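Local coordinates for alpha-pyrone synthesis polyketide synthase-like Pks18 (Mycobacterium tuberculosis, PDB 1TED), which probably extends medium- and long-chain acyl-CoA starters with malonyl-CoA to make tri- and tetraketide alpha-pyrones, as a homodimeric type III polyketide synthase, at residues L116-L125 with D226-G234. Numbering follows the deposited sequence.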
loop_
_atom_site.group_PDB
_atom_site.type_symbol
_atom_site.label_atom_id
_atom_site.label_comp_id
_atom_site.label_asym_id
_atom_site.label_seq_id
_atom_site.Cartn_x
_atom_site.Cartn_y
_atom_site.Cartn_z
ATOM N N LEU A 116 13.947 7.111 -12.838
ATOM C CA LEU A 116 14.711 7.133 -11.602
ATOM C C LEU A 116 14.642 5.835 -10.806
ATOM O O LEU A 116 15.659 5.367 -10.298
ATOM C CB LEU A 116 14.251 8.300 -10.722
ATOM C CG LEU A 116 15.020 8.478 -9.409
ATOM C CD1 LEU A 116 16.487 8.752 -9.700
ATOM C CD2 LEU A 116 14.416 9.621 -8.631
ATOM N N ALA A 117 13.448 5.256 -10.694
ATOM C CA ALA A 117 13.274 4.010 -9.942
ATOM C C ALA A 117 13.911 2.827 -10.669
ATOM O O ALA A 117 14.500 1.954 -10.037
ATOM C CB ALA A 117 11.783 3.738 -9.688
ATOM N N VAL A 118 13.790 2.796 -11.991
ATOM C CA VAL A 118 14.391 1.727 -12.774
ATOM C C VAL A 118 15.912 1.795 -12.612
ATOM O O VAL A 118 16.572 0.775 -12.424
ATOM C CB VAL A 118 14.007 1.851 -14.268
ATOM C CG1 VAL A 118 14.883 0.931 -15.128
ATOM C CG2 VAL A 118 12.529 1.494 -14.446
ATOM N N ASP A 119 16.464 2.998 -12.654
ATOM C CA ASP A 119 17.900 3.162 -12.507
ATOM C C ASP A 119 18.418 2.733 -11.128
ATOM O O ASP A 119 19.362 1.950 -11.031
ATOM C CB ASP A 119 18.280 4.618 -12.802
ATOM C CG ASP A 119 19.723 4.943 -12.433
ATOM O OD1 ASP A 119 20.602 4.064 -12.568
ATOM O OD2 ASP A 119 19.976 6.096 -12.022
ATOM N N VAL A 120 17.791 3.224 -10.061
ATOM C CA VAL A 120 18.229 2.887 -8.699
ATOM C C VAL A 120 18.091 1.400 -8.383
ATOM O O VAL A 120 18.994 0.805 -7.792
ATOM C CB VAL A 120 17.460 3.724 -7.656
ATOM C CG1 VAL A 120 17.870 3.330 -6.241
ATOM C CG2 VAL A 120 17.742 5.202 -7.890
ATOM N N SER A 121 16.972 0.809 -8.799
ATOM C CA SER A 121 16.706 -0.617 -8.596
ATOM C C SER A 121 17.832 -1.434 -9.211
ATOM O O SER A 121 18.296 -2.411 -8.626
ATOM C CB SER A 121 15.374 -1.016 -9.252
ATOM O OG SER A 121 14.276 -0.358 -8.639
ATOM N N LYS A 122 18.262 -1.029 -10.403
ATOM C CA LYS A 122 19.361 -1.709 -11.104
ATOM C C LYS A 122 20.656 -1.583 -10.313
ATOM O O LYS A 122 21.407 -2.546 -10.218
ATOM C CB LYS A 122 19.606 -1.102 -12.499
ATOM C CG LYS A 122 18.613 -1.485 -13.576
ATOM C CD LYS A 122 18.947 -0.733 -14.864
ATOM C CE LYS A 122 17.950 -1.026 -15.982
ATOM N NZ LYS A 122 18.246 -0.201 -17.197
ATOM N N ARG A 123 20.924 -0.395 -9.770
ATOM C CA ARG A 123 22.149 -0.183 -9.004
ATOM C C ARG A 123 22.199 -1.081 -7.774
ATOM O O ARG A 123 23.278 -1.536 -7.385
ATOM C CB ARG A 123 22.289 1.274 -8.545
ATOM C CG ARG A 123 22.196 2.328 -9.631
ATOM C CD ARG A 123 22.454 3.725 -9.059
ATOM N NE ARG A 123 22.124 4.752 -10.034
ATOM C CZ ARG A 123 22.588 5.995 -10.012
ATOM N NH1 ARG A 123 23.415 6.388 -9.051
ATOM N NH2 ARG A 123 22.245 6.844 -10.971
ATOM N N ALA A 124 21.036 -1.332 -7.167
ATOM C CA ALA A 124 20.958 -2.171 -5.966
ATOM C C ALA A 124 21.210 -3.647 -6.264
ATOM O O ALA A 124 21.735 -4.380 -5.421
ATOM C CB ALA A 124 19.600 -2.003 -5.288
ATOM N N LEU A 125 20.842 -4.077 -7.466
ATOM C CA LEU A 125 21.029 -5.466 -7.869
ATOM C C LEU A 125 22.390 -5.705 -8.530
ATOM O O LEU A 125 22.923 -6.814 -8.484
ATOM C CB LEU A 125 19.908 -5.880 -8.827
ATOM C CG LEU A 125 18.506 -6.025 -8.218
ATOM C CD1 LEU A 125 17.457 -5.876 -9.310
ATOM C CD2 LEU A 125 18.375 -7.378 -7.506
ATOM N N ASP A 226 13.256 15.610 -3.650
ATOM C CA ASP A 226 13.015 14.405 -4.451
ATOM C C ASP A 226 14.114 13.352 -4.303
ATOM O O ASP A 226 15.294 13.681 -4.206
ATOM C CB ASP A 226 12.887 14.786 -5.941
ATOM C CG ASP A 226 11.637 15.609 -6.243
ATOM O OD1 ASP A 226 10.988 16.112 -5.298
ATOM O OD2 ASP A 226 11.309 15.756 -7.441
ATOM N N GLY A 227 13.735 12.082 -4.308
ATOM C CA GLY A 227 14.748 11.053 -4.168
ATOM C C GLY A 227 14.237 9.646 -4.362
ATOM O O GLY A 227 13.033 9.410 -4.410
ATOM N N CYS A 228 15.163 8.705 -4.482
ATOM C CA CYS A 228 14.801 7.310 -4.661
ATOM C C CYS A 228 15.828 6.420 -3.979
ATOM O O CYS A 228 17.005 6.767 -3.886
ATOM C CB CYS A 228 14.729 6.972 -6.154
ATOM S SG CYS A 228 14.178 5.287 -6.504
ATOM N N ALA A 229 15.373 5.277 -3.490
ATOM C CA ALA A 229 16.260 4.336 -2.833
ATOM C C ALA A 229 15.673 2.942 -2.964
ATOM O O ALA A 229 14.456 2.770 -3.022
ATOM C CB ALA A 229 16.443 4.699 -1.357
ATOM N N ALA A 230 16.550 1.948 -3.006
ATOM C CA ALA A 230 16.114 0.575 -3.147
ATOM C C ALA A 230 16.952 -0.343 -2.268
ATOM O O ALA A 230 18.116 -0.064 -1.996
ATOM C CB ALA A 230 16.217 0.143 -4.621
ATOM N N LEU A 231 16.341 -1.435 -1.819
ATOM C CA LEU A 231 17.030 -2.415 -0.986
ATOM C C LEU A 231 16.770 -3.794 -1.577
ATOM O O LEU A 231 15.701 -4.041 -2.127
ATOM C CB LEU A 231 16.478 -2.406 0.442
ATOM C CG LEU A 231 16.449 -1.103 1.230
ATOM C CD1 LEU A 231 15.675 -1.343 2.519
ATOM C CD2 LEU A 231 17.868 -0.631 1.523
ATOM N N VAL A 232 17.751 -4.679 -1.481
ATOM C CA VAL A 232 17.579 -6.044 -1.952
ATOM C C VAL A 232 17.724 -6.882 -0.689
ATOM O O VAL A 232 18.775 -6.886 -0.059
ATOM C CB VAL A 232 18.651 -6.455 -2.989
ATOM C CG1 VAL A 232 18.434 -7.913 -3.411
ATOM C CG2 VAL A 232 18.572 -5.543 -4.204
ATOM N N ILE A 233 16.650 -7.572 -0.324
ATOM C CA ILE A 233 16.608 -8.384 0.887
ATOM C C ILE A 233 16.693 -9.885 0.616
ATOM O O ILE A 233 16.191 -10.383 -0.394
ATOM C CB ILE A 233 15.294 -8.104 1.668
ATOM C CG1 ILE A 233 15.017 -6.599 1.698
ATOM C CG2 ILE A 233 15.375 -8.666 3.072
ATOM C CD1 ILE A 233 16.155 -5.750 2.255
ATOM N N GLY A 234 17.330 -10.596 1.539
ATOM C CA GLY A 234 17.458 -12.033 1.426
ATOM C C GLY A 234 17.525 -12.636 2.816
ATOM O O GLY A 234 17.834 -11.940 3.783
#
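Cys228 sits among three residues of the helix. Leu116 meets Cys228 CB with its branch carbon CG and one methyl, CD2, both at 3.6 Å, while Cys228 SG, swung anti to the backbone N (chi1 -176°), runs up to the helix backbone and stops 3.8 Å from Ala117 CA. Val120 then straddles the next step along the strand: its CG2 lies 3.8 Å from Cys228 SG, and CG1, on the other branch, comes down over the chain at Ala229 and meets Ala230 CB at 3.9 Å. Small side chains let the backbones close in here, the CA atoms of Ser121 and Ala230 being 5.6 Å apart. One turn on, Ala124 CB touches both Ala230 CB and Val232 CG2. Val232 CG2 also meets Leu125 CD2 at 3.8 Å, the Leu125 and Val232 side chains crossing at about a right angle. Ser121 keeps its polar end within the helix: with chi1 at -64°, OG bonds back to Ala117 O (2.7 Å), which takes Ser121 N on the opposite face of its plane. This is apolar helix-on-sheet packing in the N-terminal half of the thiolase fold, the axes of 116-125 and 226-234 inclined by 35°. Strand 226-236 runs between strands 196-204 and 32-41, whose Ile202, Val200 and Ala39 also pack against helix 102-125; helix 151-159 flanks that helix, and helix 349-361 covers the sheet's other face at Ala229 and Leu231.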